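Long-range contacts in ubiquitin-activating enzyme E1-like (Saccharomyces cerevisiae, PDB 3ONH), which helps activate SMT3 (yeast SUMO) as a subunit of the E1 heterodimer with AOS1, this chain being its ubiquitin-fold domain, implicated in contact with the E2 enzyme Ubc9: residues I10-D15 and L93-E98; R48-Y53 and S64-G69; K87-F92 and V109-I114. One frame throughout, in Å; residues are numbered along the deposited sequence.

Interaction 1. Residues I10-D15 and L93-E98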
ATOM      1  N   ILE A  10      -8.728   1.813   1.443  1.00  6.81           N
ATOM      2  CA  ILE A  10      -8.122   3.125   1.617  1.00  9.25           C
ATOM      3  C   ILE A  10      -9.030   4.175   0.999  1.00 18.88           C
ATOM      4  O   ILE A  10      -9.374   4.085  -0.177  1.00 12.32           O
ATOM      5  CB  ILE A  10      -6.738   3.198   0.947  1.00 10.38           C
ATOM      6  CG1 ILE A  10      -5.767   2.237   1.626  1.00  8.24           C
ATOM      7  CG2 ILE A  10      -6.194   4.602   1.007  1.00 10.34           C
ATOM      8  CD1 ILE A  10      -4.402   2.176   0.964  1.00 11.65           C
ATOM      9  N   LYS A  11      -9.425   5.165   1.796  1.00 12.18           N
ATOM     10  CA  LYS A  11     -10.217   6.288   1.298  1.00 17.26           C
ATOM     11  C   LYS A  11      -9.308   7.439   0.871  1.00 19.09           C
ATOM     12  O   LYS A  11      -8.686   8.099   1.707  1.00 16.49           O
ATOM     13  CB  LYS A  11     -11.205   6.768   2.363  1.00 18.33           C
ATOM     14  CG  LYS A  11     -12.183   5.703   2.842  1.00 19.03           C
ATOM     15  CD  LYS A  11     -12.901   6.162   4.109  1.00 38.60           C
ATOM     16  CE  LYS A  11     -13.833   5.090   4.655  1.00 47.76           C
ATOM     17  NZ  LYS A  11     -14.874   4.715   3.658  1.00 43.19           N
ATOM     18  N   LEU A  12      -9.242   7.669  -0.438  1.00 22.40           N
ATOM     19  CA  LEU A  12      -8.369   8.677  -1.031  1.00 13.85           C
ATOM     20  C   LEU A  12      -9.181   9.730  -1.750  1.00 20.53           C
ATOM     21  O   LEU A  12     -10.134   9.405  -2.449  1.00 36.26           O
ATOM     22  CB  LEU A  12      -7.435   8.028  -2.057  1.00 13.77           C
ATOM     23  CG  LEU A  12      -6.057   7.550  -1.617  1.00 22.05           C
ATOM     24  CD1 LEU A  12      -5.543   6.517  -2.593  1.00 34.98           C
ATOM     25  CD2 LEU A  12      -5.099   8.721  -1.526  1.00 14.32           C
ATOM     26  N   SER A  13      -8.799  10.991  -1.585  1.00 11.34           N
ATOM     27  CA  SER A  13      -9.326  12.047  -2.427  1.00 11.26           C
ATOM     28  C   SER A  13      -8.550  12.047  -3.743  1.00 13.44           C
ATOM     29  O   SER A  13      -7.427  11.552  -3.814  1.00 13.42           O
ATOM     30  CB  SER A  13      -9.232  13.406  -1.727  1.00 14.72           C
ATOM     31  OG  SER A  13      -7.894  13.745  -1.414  1.00 14.40           O
ATOM     32  N   SER A  14      -9.156  12.589  -4.790  1.00 14.10           N
ATOM     33  CA  SER A  14      -8.545  12.595  -6.112  1.00 15.36           C
ATOM     34  C   SER A  14      -7.205  13.313  -6.122  1.00 19.02           C
ATOM     35  O   SER A  14      -6.241  12.843  -6.717  1.00 21.13           O
ATOM     36  CB  SER A  14      -9.487  13.257  -7.114  1.00 26.26           C
ATOM     37  OG  SER A  14     -10.800  12.742  -6.979  1.00 37.16           O
ATOM     38  N   ASP A  15      -7.153  14.467  -5.470  1.00 23.85           N
ATOM     39  CA  ASP A  15      -5.941  15.265  -5.431  1.00 15.22           C
ATOM     40  C   ASP A  15      -4.832  14.500  -4.745  1.00 12.25           C
ATOM     41  O   ASP A  15      -3.656  14.779  -4.953  1.00 38.26           O
ATOM     42  CB  ASP A  15      -6.184  16.571  -4.679  1.00 29.34           C
ATOM     43  CG  ASP A  15      -6.484  16.348  -3.208  1.00 16.76           C
ATOM     44  OD1 ASP A  15      -7.245  15.415  -2.886  1.00 27.79           O
ATOM     45  OD2 ASP A  15      -5.964  17.113  -2.371  1.00 46.48           O
ATOM     46  N   LEU A  93      -8.115   0.707  -3.243  1.00  8.82           N
ATOM     47  CA  LEU A  93      -8.061   2.159  -3.353  1.00  5.05           C
ATOM     48  C   LEU A  93      -9.413   2.730  -3.754  1.00  9.76           C
ATOM     49  O   LEU A  93      -9.862   2.571  -4.893  1.00 10.13           O
ATOM     50  CB  LEU A  93      -7.000   2.609  -4.366  1.00  7.52           C
ATOM     51  CG  LEU A  93      -5.576   2.095  -4.177  1.00 16.19           C
ATOM     52  CD1 LEU A  93      -4.619   2.809  -5.122  1.00 14.04           C
ATOM     53  CD2 LEU A  93      -5.144   2.302  -2.738  1.00 26.72           C
ATOM     54  N   ASP A  94     -10.050   3.401  -2.803  1.00  5.06           N
ATOM     55  CA  ASP A  94     -11.350   4.042  -3.017  1.00 13.68           C
ATOM     56  C   ASP A  94     -11.189   5.547  -3.234  1.00 39.41           C
ATOM     57  O   ASP A  94     -11.207   6.332  -2.285  1.00 19.88           O
ATOM     58  CB  ASP A  94     -12.265   3.761  -1.820  1.00 14.41           C
ATOM     59  CG  ASP A  94     -13.577   4.522  -1.883  1.00 33.08           C
ATOM     60  OD1 ASP A  94     -13.896   5.097  -2.943  1.00 34.57           O
ATOM     61  OD2 ASP A  94     -14.299   4.536  -0.861  1.00 24.89           O
ATOM     62  N   VAL A  95     -11.022   5.940  -4.492  1.00 11.40           N
ATOM     63  CA  VAL A  95     -10.870   7.342  -4.843  1.00 15.95           C
ATOM     64  C   VAL A  95     -12.252   7.974  -5.023  1.00 32.55           C
ATOM     65  O   VAL A  95     -12.958   7.698  -5.992  1.00 27.93           O
ATOM     66  CB  VAL A  95     -10.009   7.495  -6.099  1.00 10.57           C
ATOM     67  CG1 VAL A  95     -10.003   8.936  -6.578  1.00 37.80           C
ATOM     68  CG2 VAL A  95      -8.598   7.010  -5.811  1.00  5.79           C
ATOM     69  N   ASP A  96     -12.631   8.817  -4.070  1.00 61.18           N
ATOM     70  CA  ASP A  96     -14.007   9.283  -3.970  1.00 88.44           C
ATOM     71  C   ASP A  96     -14.155  10.799  -4.095  1.00111.20           C
ATOM     72  O   ASP A  96     -13.389  11.564  -3.506  1.00118.55           O
ATOM     73  CB  ASP A  96     -14.601   8.804  -2.643  1.00 94.44           C
ATOM     74  CG  ASP A  96     -16.018   9.280  -2.431  1.00105.19           C
ATOM     75  OD1 ASP A  96     -16.703   9.594  -3.426  1.00117.28           O
ATOM     76  OD2 ASP A  96     -16.448   9.332  -1.261  1.00103.47           O
ATOM     77  N   ASP A  97     -15.149  11.218  -4.870  1.00128.34           N
ATOM     78  CA  ASP A  97     -15.550  12.615  -4.933  1.00125.35           C
ATOM     79  C   ASP A  97     -16.969  12.746  -4.389  1.00128.63           C
ATOM     80  O   ASP A  97     -17.883  12.054  -4.837  1.00132.08           O
ATOM     81  CB  ASP A  97     -15.479  13.135  -6.368  1.00121.63           C
ATOM     82  N   GLU A  98     -17.145  13.639  -3.424  1.00132.16           N
ATOM     83  CA  GLU A  98     -16.060  14.505  -2.997  1.00138.64           C
ATOM     84  C   GLU A  98     -15.625  14.241  -1.563  1.00124.69           C
ATOM     85  O   GLU A  98     -16.241  14.730  -0.618  1.00119.48           O
ATOM     86  CB  GLU A  98     -16.457  15.963  -3.166  1.00162.40           C
TER
HETATM   87  O   HOH W   1     -16.364   5.437   1.131  1.00 39.07           O

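Interaction 2. Residues R48-Y53 and S64-G69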
ATOM      1  N   ARG A  48       1.664  -6.127 -11.026  1.00  9.34           N
ATOM      2  CA  ARG A  48       2.877  -5.336 -11.212  1.00  6.60           C
ATOM      3  C   ARG A  48       3.618  -5.155  -9.893  1.00  8.64           C
ATOM      4  O   ARG A  48       3.052  -4.659  -8.925  1.00 13.69           O
ATOM      5  CB  ARG A  48       2.536  -3.963 -11.792  1.00  9.69           C
ATOM      6  CG  ARG A  48       2.030  -3.990 -13.223  1.00  9.31           C
ATOM      7  CD  ARG A  48       1.676  -2.592 -13.717  1.00 15.42           C
ATOM      8  NE  ARG A  48       0.711  -1.943 -12.836  1.00 12.26           N
ATOM      9  CZ  ARG A  48       0.589  -0.630 -12.687  1.00 10.21           C
ATOM     10  NH1 ARG A  48       1.363   0.209 -13.363  1.00 10.61           N
ATOM     11  NH2 ARG A  48      -0.319  -0.152 -11.850  1.00 15.38           N
ATOM     12  N   LEU A  49       4.880  -5.565  -9.847  1.00 11.34           N
ATOM     13  CA  LEU A  49       5.711  -5.285  -8.683  1.00  8.32           C
ATOM     14  C   LEU A  49       6.111  -3.830  -8.750  1.00 10.54           C
ATOM     15  O   LEU A  49       6.909  -3.430  -9.588  1.00 13.79           O
ATOM     16  CB  LEU A  49       6.950  -6.176  -8.641  1.00 13.74           C
ATOM     17  CG  LEU A  49       7.826  -6.014  -7.394  1.00 14.25           C
ATOM     18  CD1 LEU A  49       6.982  -5.963  -6.122  1.00  7.24           C
ATOM     19  CD2 LEU A  49       8.853  -7.133  -7.309  1.00 20.97           C
ATOM     20  N   LEU A  50       5.537  -3.035  -7.863  1.00 12.97           N
ATOM     21  CA  LEU A  50       5.708  -1.597  -7.922  1.00  8.03           C
ATOM     22  C   LEU A  50       6.851  -1.123  -7.038  1.00  4.64           C
ATOM     23  O   LEU A  50       7.448  -0.075  -7.281  1.00 10.28           O
ATOM     24  CB  LEU A  50       4.397  -0.921  -7.534  1.00 11.41           C
ATOM     25  CG  LEU A  50       3.301  -1.140  -8.577  1.00  7.81           C
ATOM     26  CD1 LEU A  50       2.045  -0.370  -8.211  1.00 10.21           C
ATOM     27  CD2 LEU A  50       3.813  -0.712  -9.928  1.00  5.52           C
ATOM     28  N   PHE A  51       7.180  -1.923  -6.028  1.00 12.41           N
ATOM     29  CA  PHE A  51       8.190  -1.527  -5.062  1.00  6.24           C
ATOM     30  C   PHE A  51       8.572  -2.686  -4.182  1.00  7.92           C
ATOM     31  O   PHE A  51       7.716  -3.424  -3.708  1.00 19.53           O
ATOM     32  CB  PHE A  51       7.647  -0.382  -4.201  1.00  9.75           C
ATOM     33  CG  PHE A  51       8.624   0.131  -3.187  1.00 19.93           C
ATOM     34  CD1 PHE A  51       9.267   1.345  -3.377  1.00 15.04           C
ATOM     35  CD2 PHE A  51       8.897  -0.596  -2.042  1.00 12.09           C
ATOM     36  CE1 PHE A  51      10.164   1.824  -2.439  1.00 14.09           C
ATOM     37  CE2 PHE A  51       9.795  -0.125  -1.104  1.00 20.03           C
ATOM     38  CZ  PHE A  51      10.428   1.087  -1.301  1.00 12.13           C
ATOM     39  N   ASP A  52       9.871  -2.874  -3.987  1.00  8.06           N
ATOM     40  CA  ASP A  52      10.337  -3.741  -2.913  1.00 11.10           C
ATOM     41  C   ASP A  52      11.703  -3.277  -2.415  1.00 10.51           C
ATOM     42  O   ASP A  52      12.190  -2.226  -2.822  1.00 13.91           O
ATOM     43  CB  ASP A  52      10.298  -5.231  -3.293  1.00 11.27           C
ATOM     44  CG  ASP A  52      11.405  -5.635  -4.245  1.00 13.29           C
ATOM     45  OD1 ASP A  52      11.561  -6.850  -4.484  1.00 34.33           O
ATOM     46  OD2 ASP A  52      12.123  -4.756  -4.751  1.00 22.77           O
ATOM     47  N   TYR A  53      12.303  -4.050  -1.528  1.00 11.06           N
ATOM     48  CA  TYR A  53      13.533  -3.649  -0.862  1.00 21.04           C
ATOM     49  C   TYR A  53      14.732  -3.713  -1.797  1.00 25.90           C
ATOM     50  O   TYR A  53      15.877  -3.719  -1.350  1.00 48.79           O
ATOM     51  CB  TYR A  53      13.782  -4.591   0.294  1.00 17.23           C
ATOM     52  CG  TYR A  53      13.880  -6.018  -0.169  1.00 23.69           C
ATOM     53  CD1 TYR A  53      15.114  -6.633  -0.334  1.00 30.08           C
ATOM     54  CD2 TYR A  53      12.738  -6.744  -0.472  1.00 15.60           C
ATOM     55  CE1 TYR A  53      15.205  -7.939  -0.765  1.00 34.86           C
ATOM     56  CE2 TYR A  53      12.819  -8.052  -0.906  1.00 25.06           C
ATOM     57  CZ  TYR A  53      14.055  -8.644  -1.052  1.00 39.94           C
ATOM     58  OH  TYR A  53      14.138  -9.948  -1.485  1.00 61.00           O
ATOM     59  N   SER A  64      -0.696   8.118  -9.088  1.00 10.90           N
ATOM     60  CA  SER A  64      -1.290   8.164 -10.416  1.00 15.61           C
ATOM     61  C   SER A  64      -0.222   8.087 -11.504  1.00  9.29           C
ATOM     62  O   SER A  64      -0.490   7.650 -12.613  1.00 12.86           O
ATOM     63  CB  SER A  64      -2.125   9.426 -10.579  1.00 11.16           C
ATOM     64  OG  SER A  64      -1.327  10.579 -10.390  1.00 32.16           O
ATOM     65  N   GLU A  65       0.994   8.508 -11.181  1.00  8.13           N
ATOM     66  CA  GLU A  65       2.089   8.450 -12.144  1.00  6.71           C
ATOM     67  C   GLU A  65       2.551   7.011 -12.397  1.00  7.08           C
ATOM     68  O   GLU A  65       3.085   6.702 -13.462  1.00 15.06           O
ATOM     69  CB  GLU A  65       3.257   9.323 -11.680  1.00  3.44           C
ATOM     70  CG  GLU A  65       3.103  10.804 -11.997  1.00 11.49           C
ATOM     71  CD  GLU A  65       4.199  11.656 -11.373  1.00 14.48           C
ATOM     72  OE1 GLU A  65       4.839  11.196 -10.407  1.00 18.86           O
ATOM     73  OE2 GLU A  65       4.419  12.790 -11.847  1.00 32.59           O
ATOM     74  N   ILE A  66       2.348   6.133 -11.423  1.00 13.65           N
ATOM     75  CA  ILE A  66       2.635   4.717 -11.626  1.00 11.45           C
ATOM     76  C   ILE A  66       1.357   3.952 -11.953  1.00  7.10           C
ATOM     77  O   ILE A  66       1.304   2.732 -11.862  1.00  7.88           O
ATOM     78  CB  ILE A  66       3.316   4.081 -10.409  1.00  5.61           C
ATOM     79  CG1 ILE A  66       2.381   4.122  -9.209  1.00  7.20           C
ATOM     80  CG2 ILE A  66       4.617   4.791 -10.096  1.00  4.74           C
ATOM     81  CD1 ILE A  66       3.016   3.625  -7.935  1.00  8.97           C
ATOM     82  N   ASN A  67       0.330   4.695 -12.330  1.00 17.14           N
ATOM     83  CA  ASN A  67      -0.899   4.122 -12.844  1.00 12.67           C
ATOM     84  C   ASN A  67      -1.714   3.318 -11.845  1.00 12.13           C
ATOM     85  O   ASN A  67      -2.207   2.233 -12.154  1.00 16.00           O
ATOM     86  CB  ASN A  67      -0.615   3.288 -14.085  1.00  7.85           C
ATOM     87  CG  ASN A  67      -1.497   3.680 -15.229  1.00 23.01           C
ATOM     88  OD1 ASN A  67      -1.024   4.171 -16.251  1.00 66.05           O
ATOM     89  ND2 ASN A  67      -2.797   3.504 -15.055  1.00 10.75           N
ATOM     90  N   LEU A  68      -1.843   3.852 -10.642  1.00 12.54           N
ATOM     91  CA  LEU A  68      -2.794   3.321  -9.685  1.00 12.20           C
ATOM     92  C   LEU A  68      -3.985   4.254  -9.725  1.00 10.98           C
ATOM     93  O   LEU A  68      -3.830   5.432 -10.011  1.00 15.09           O
ATOM     94  CB  LEU A  68      -2.191   3.307  -8.287  1.00 11.32           C
ATOM     95  CG  LEU A  68      -0.996   2.387  -8.056  1.00 11.20           C
ATOM     96  CD1 LEU A  68      -0.413   2.644  -6.677  1.00 14.43           C
ATOM     97  CD2 LEU A  68      -1.399   0.933  -8.216  1.00 13.43           C
ATOM     98  N   GLY A  69      -5.174   3.737  -9.455  1.00  9.72           N
ATOM     99  CA  GLY A  69      -6.351   4.584  -9.443  1.00  9.93           C
ATOM    100  C   GLY A  69      -7.515   3.945  -8.718  1.00  5.93           C
ATOM    101  O   GLY A  69      -7.358   2.936  -8.033  1.00 13.75           O
TER

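Interaction 3. Residues K87-F92 and V109-I114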
ATOM      1  N   LYS A  87       1.319 -10.533   8.580  1.00 12.11           N
ATOM      2  CA  LYS A  87       0.375 -10.998   7.572  1.00 12.84           C
ATOM      3  C   LYS A  87       0.184  -9.961   6.466  1.00  8.35           C
ATOM      4  O   LYS A  87       0.069  -8.776   6.739  1.00  9.03           O
ATOM      5  CB  LYS A  87      -0.965 -11.325   8.226  1.00 19.56           C
ATOM      6  CG  LYS A  87      -1.971 -11.984   7.298  1.00 16.17           C
ATOM      7  CD  LYS A  87      -3.139 -12.536   8.099  1.00 12.64           C
ATOM      8  CE  LYS A  87      -4.237 -13.084   7.211  1.00 15.06           C
ATOM      9  NZ  LYS A  87      -5.436 -13.419   8.017  1.00 17.68           N
ATOM     10  N   ALA A  88       0.148 -10.418   5.218  1.00  9.85           N
ATOM     11  CA  ALA A  88       0.001  -9.513   4.083  1.00 17.59           C
ATOM     12  C   ALA A  88      -1.368  -8.861   4.108  1.00  5.46           C
ATOM     13  O   ALA A  88      -2.303  -9.396   4.690  1.00  8.85           O
ATOM     14  CB  ALA A  88       0.213 -10.261   2.767  1.00 11.27           C
ATOM     15  N   ILE A  89      -1.488  -7.699   3.477  1.00  2.95           N
ATOM     16  CA  ILE A  89      -2.762  -7.016   3.434  1.00  6.45           C
ATOM     17  C   ILE A  89      -3.072  -6.567   2.011  1.00  8.82           C
ATOM     18  O   ILE A  89      -2.191  -6.104   1.296  1.00  9.80           O
ATOM     19  CB  ILE A  89      -2.773  -5.827   4.403  1.00  4.56           C
ATOM     20  CG1 ILE A  89      -4.149  -5.162   4.426  1.00 11.20           C
ATOM     21  CG2 ILE A  89      -1.700  -4.818   4.024  1.00 12.44           C
ATOM     22  CD1 ILE A  89      -4.275  -4.045   5.441  1.00 12.30           C
ATOM     23  N   GLU A  90      -4.323  -6.742   1.600  1.00 11.35           N
ATOM     24  CA  GLU A  90      -4.784  -6.264   0.308  1.00  3.78           C
ATOM     25  C   GLU A  90      -5.610  -5.026   0.539  1.00  5.50           C
ATOM     26  O   GLU A  90      -6.658  -5.084   1.180  1.00  5.58           O
ATOM     27  CB  GLU A  90      -5.635  -7.312  -0.404  1.00  8.43           C
ATOM     28  CG  GLU A  90      -4.835  -8.384  -1.126  1.00 18.46           C
ATOM     29  CD  GLU A  90      -5.621  -9.043  -2.256  1.00 25.39           C
ATOM     30  OE1 GLU A  90      -6.619  -8.446  -2.707  1.00 30.07           O
ATOM     31  OE2 GLU A  90      -5.243 -10.150  -2.694  1.00 41.46           O
ATOM     32  N   LEU A  91      -5.130  -3.905   0.022  1.00  8.89           N
ATOM     33  CA  LEU A  91      -5.809  -2.630   0.195  1.00  7.15           C
ATOM     34  C   LEU A  91      -6.460  -2.146  -1.099  1.00 12.23           C
ATOM     35  O   LEU A  91      -5.796  -1.964  -2.122  1.00 12.88           O
ATOM     36  CB  LEU A  91      -4.841  -1.574   0.739  1.00 11.83           C
ATOM     37  CG  LEU A  91      -4.306  -1.831   2.150  1.00 13.76           C
ATOM     38  CD1 LEU A  91      -3.096  -0.991   2.428  1.00 10.11           C
ATOM     39  CD2 LEU A  91      -5.383  -1.564   3.172  1.00 10.33           C
ATOM     40  N   PHE A  92      -7.769  -1.934  -1.026  1.00 13.94           N
ATOM     41  CA  PHE A  92      -8.555  -1.417  -2.130  1.00  6.91           C
ATOM     42  C   PHE A  92      -8.487   0.107  -2.117  1.00  8.15           C
ATOM     43  O   PHE A  92      -8.766   0.724  -1.096  1.00 11.00           O
ATOM     44  CB  PHE A  92     -10.009  -1.873  -1.964  1.00  4.48           C
ATOM     45  CG  PHE A  92     -10.908  -1.490  -3.108  1.00 13.11           C
ATOM     46  CD1 PHE A  92     -11.200  -2.404  -4.108  1.00 18.07           C
ATOM     47  CD2 PHE A  92     -11.477  -0.228  -3.178  1.00 28.18           C
ATOM     48  CE1 PHE A  92     -12.028  -2.062  -5.162  1.00  6.87           C
ATOM     49  CE2 PHE A  92     -12.305   0.122  -4.236  1.00 13.04           C
ATOM     50  CZ  PHE A  92     -12.580  -0.803  -5.225  1.00 11.98           C
ATOM     51  N   VAL A 109      -7.332  -1.937  10.450  1.00 20.23           N
ATOM     52  CA  VAL A 109      -7.434  -3.380  10.269  1.00 12.15           C
ATOM     53  C   VAL A 109      -6.479  -4.093  11.223  1.00 23.56           C
ATOM     54  O   VAL A 109      -5.442  -3.548  11.600  1.00 33.33           O
ATOM     55  CB  VAL A 109      -7.052  -3.787   8.830  1.00 12.17           C
ATOM     56  CG1 VAL A 109      -7.070  -5.299   8.679  1.00 18.84           C
ATOM     57  CG2 VAL A 109      -7.970  -3.130   7.825  1.00 16.77           C
ATOM     58  N   GLU A 110      -6.833  -5.314  11.607  1.00 29.46           N
ATOM     59  CA  GLU A 110      -5.980  -6.125  12.465  1.00 35.15           C
ATOM     60  C   GLU A 110      -5.052  -6.975  11.614  1.00 28.13           C
ATOM     61  O   GLU A 110      -5.512  -7.855  10.884  1.00 16.76           O
ATOM     62  CB  GLU A 110      -6.831  -7.034  13.348  1.00 37.66           C
ATOM     63  CG  GLU A 110      -6.100  -7.587  14.554  1.00 33.71           C
ATOM     64  CD  GLU A 110      -7.054  -8.187  15.575  1.00 62.05           C
ATOM     65  OE1 GLU A 110      -7.575  -9.298  15.321  1.00 56.82           O
ATOM     66  OE2 GLU A 110      -7.289  -7.542  16.623  1.00 56.53           O
ATOM     67  N   VAL A 111      -3.751  -6.697  11.700  1.00 25.51           N
ATOM     68  CA  VAL A 111      -2.750  -7.425  10.930  1.00 11.37           C
ATOM     69  C   VAL A 111      -1.797  -8.116  11.872  1.00  9.49           C
ATOM     70  O   VAL A 111      -0.894  -7.495  12.420  1.00 11.36           O
ATOM     71  CB  VAL A 111      -1.943  -6.506  10.004  1.00  7.70           C
ATOM     72  CG1 VAL A 111      -0.988  -7.326   9.178  1.00  8.02           C
ATOM     73  CG2 VAL A 111      -2.871  -5.720   9.101  1.00 13.59           C
ATOM     74  N   PRO A 112      -1.990  -9.421  12.059  1.00 14.32           N
ATOM     75  CA  PRO A 112      -1.231 -10.183  13.044  1.00 19.15           C
ATOM     76  C   PRO A 112       0.101 -10.666  12.489  1.00 12.73           C
ATOM     77  O   PRO A 112       0.292 -10.668  11.275  1.00 15.39           O
ATOM     78  CB  PRO A 112      -2.126 -11.400  13.308  1.00  9.92           C
ATOM     79  CG  PRO A 112      -3.240 -11.351  12.234  1.00 13.56           C
ATOM     80  CD  PRO A 112      -2.879 -10.282  11.262  1.00 28.00           C
ATOM     81  N   LEU A 113       1.004 -11.061  13.376  1.00 11.03           N
ATOM     82  CA  LEU A 113       2.148 -11.860  12.990  1.00  9.34           C
ATOM     83  C   LEU A 113       1.677 -13.296  12.769  1.00 15.49           C
ATOM     84  O   LEU A 113       0.837 -13.801  13.513  1.00 20.59           O
ATOM     85  CB  LEU A 113       3.211 -11.845  14.084  1.00 10.33           C
ATOM     86  CG  LEU A 113       4.002 -10.564  14.331  1.00 12.35           C
ATOM     87  CD1 LEU A 113       5.142 -10.879  15.283  1.00  9.84           C
ATOM     88  CD2 LEU A 113       4.542 -10.020  13.026  1.00  1.07           C
ATOM     89  N   ILE A 114       2.215 -13.949  11.746  1.00 13.40           N
ATOM     90  CA  ILE A 114       1.897 -15.347  11.475  1.00 17.62           C
ATOM     91  C   ILE A 114       3.153 -16.089  11.074  1.00  6.03           C
ATOM     92  O   ILE A 114       4.121 -15.485  10.636  1.00 11.23           O
ATOM     93  CB  ILE A 114       0.886 -15.483  10.329  1.00  9.86           C
ATOM     94  CG1 ILE A 114       1.417 -14.768   9.085  1.00 10.33           C
ATOM     95  CG2 ILE A 114      -0.460 -14.945  10.754  1.00  6.68           C
ATOM     96  CD1 ILE A 114       0.738 -15.179   7.811  1.00 19.83           C
TER

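Interaction 1. Residues I10-D15 and L93-E98
Leu12 is the residue most covered by this contact, and its backbone takes part in two of the three hydrogen bonds. Leu12 N donates to Asp94 O at 3.0 Å. Leu12 O receives Asp96 N at 3.0 Å and also a CA-H...O contact from Val95 CA at 3.2 Å. Asp94 N in turn donates to Ile10 O at 2.8 Å. The Asp94 peptide groups are therefore held by Ile10 and Leu12 in turn, the ladder of a parallel pair. Strands 6-12 and 84-95 form this pair within the mixed sheet of the ubiquitin-fold domain.

Ile10, Leu12, Leu93 and Val95 occupy one face of it. The side chains of Ile10 and Leu93 run next to each other in the same direction, with Ile10 CD1 3.8 Å from Leu93 CD2. Leu12 CB meets Val95 CG2 at 4.1 Å. Lys11 and Asp94 lie on the other face. With CG of Asp94 anti to the backbone N (chi1 173°), the carboxylate runs out alongside the lysine chain. Lys11 NZ and Asp94 OD2 are 4.6 Å apart, too far for a salt bridge. A water bridges them, its bond to the lysine being weak.

Interaction 2. Residues R48-Y53 and S64-G69
Strand 48-52 faces a type I turn from Ser64 to Asn67, and their backbones stay well apart: the nearest CA atoms, Leu50 and Ile66, are 7.9 Å from each other. Side chains fill the gap. In the sheet of the ubiquitin-fold domain this strand pairs with strand 39-43, and Leu50 and Phe51 both face Leu41 in a classic beta bulge.

Arg48 brings the charge. Its chain bends at chi3 (-55°), which brings the guanidinium over Leu50, two residues on in the same strand. Leu50 CD2 lies 4.2 Å above the centre of the guanidinium plane of Arg48. Arg48 NH1 donates to Ile66 O at 2.9 Å. This oxygen sits at the guanidinium edge, while the donor is tilted 34° from the carbonyl plane. Arg48 NH2 adds weak bonds to Ile66 O and to Asn67 O. The same NH2 forms a salt bridge with Asp43, and NE bonds to Asn46, which should limit rotation of the group. The Asn67 amide plane stands 78° from the guanidinium plane.

Beside the guanidinium the contact is apolar. Leu50 and Leu68 meet end to end through their methyls. Leu50 CD1 touches Leu68 CD2 at 3.7 Å and Ile66 CD1 at 4.1 Å.

Interaction 3. Residues K87-F92 and V109-I114
The only hydrogen bond between the segments joins Lys87 N to Pro112 O, 2.9 Å away, with an N-H...O angle of 171°. Nearby residues supply more. Arg86 NH1 bonds to Val111 O, and Tyr35 OH makes a weak bond to Lys87 O.

Lys87 also has the largest buried surface; the aliphatic part of its side chain contributes by lying against Pro112. CG of Lys87 is anti to the backbone N (chi1 -173°), and the extended chain beyond CG carries it at a slant across the proline ring. Lys87 CB is 3.7 Å from Pro112 CD, and Lys87 CD is 3.9 Å from the same ring carbon. The ammonium end leads away from the contact. On the backbone of Lys87, Ile114 CG1 rests 4.2 Å from CA. The distance from Val111 CG1 to Lys87 O, 3.0 Å, is short for a carbon-oxygen contact and is doubtful.

Lys87 lies at an irregular point of strand 84-95 of the ubiquitin-fold domain. Here the late segment 109-114 comes alongside and leads into strand 113-115, which pairs antiparallel with strand 84-95.

A second apolar cluster forms round Ile89. Ile89 CD1 meets Val111 CG2 at 4.3 Å and Val109 CB at 4.4 Å. Tyr33 of helix 22-33 touches both Ile89 and Val111, so this cluster lies against the helix. Cys6 of strand 6-12 touches Lys87, Ile89 and Pro112.

Overall arrangement
All three contacts reach the same mixed sheet of the ubiquitin-fold domain. Interactions 1 and 3 share strand 84-95: its later part pairs with strand 6-12, and its earlier part meets the C-terminal segment. Their centres are about 21 Å apart, and they cross along the chain. They touch where Ile10 CD1 packs on Leu91 CD1, and Ile10 N probably bonds to Phe92 O. Interaction 2 is nested inside the loop closed by interaction 1, about 17 Å away between centres, and Leu93 packs on Leu68 and Gly69. It closes before interaction 3 opens, on the opposite side of the chain's centre, without touching it. The three contacts join early, middle and late parts of the chain in one domain.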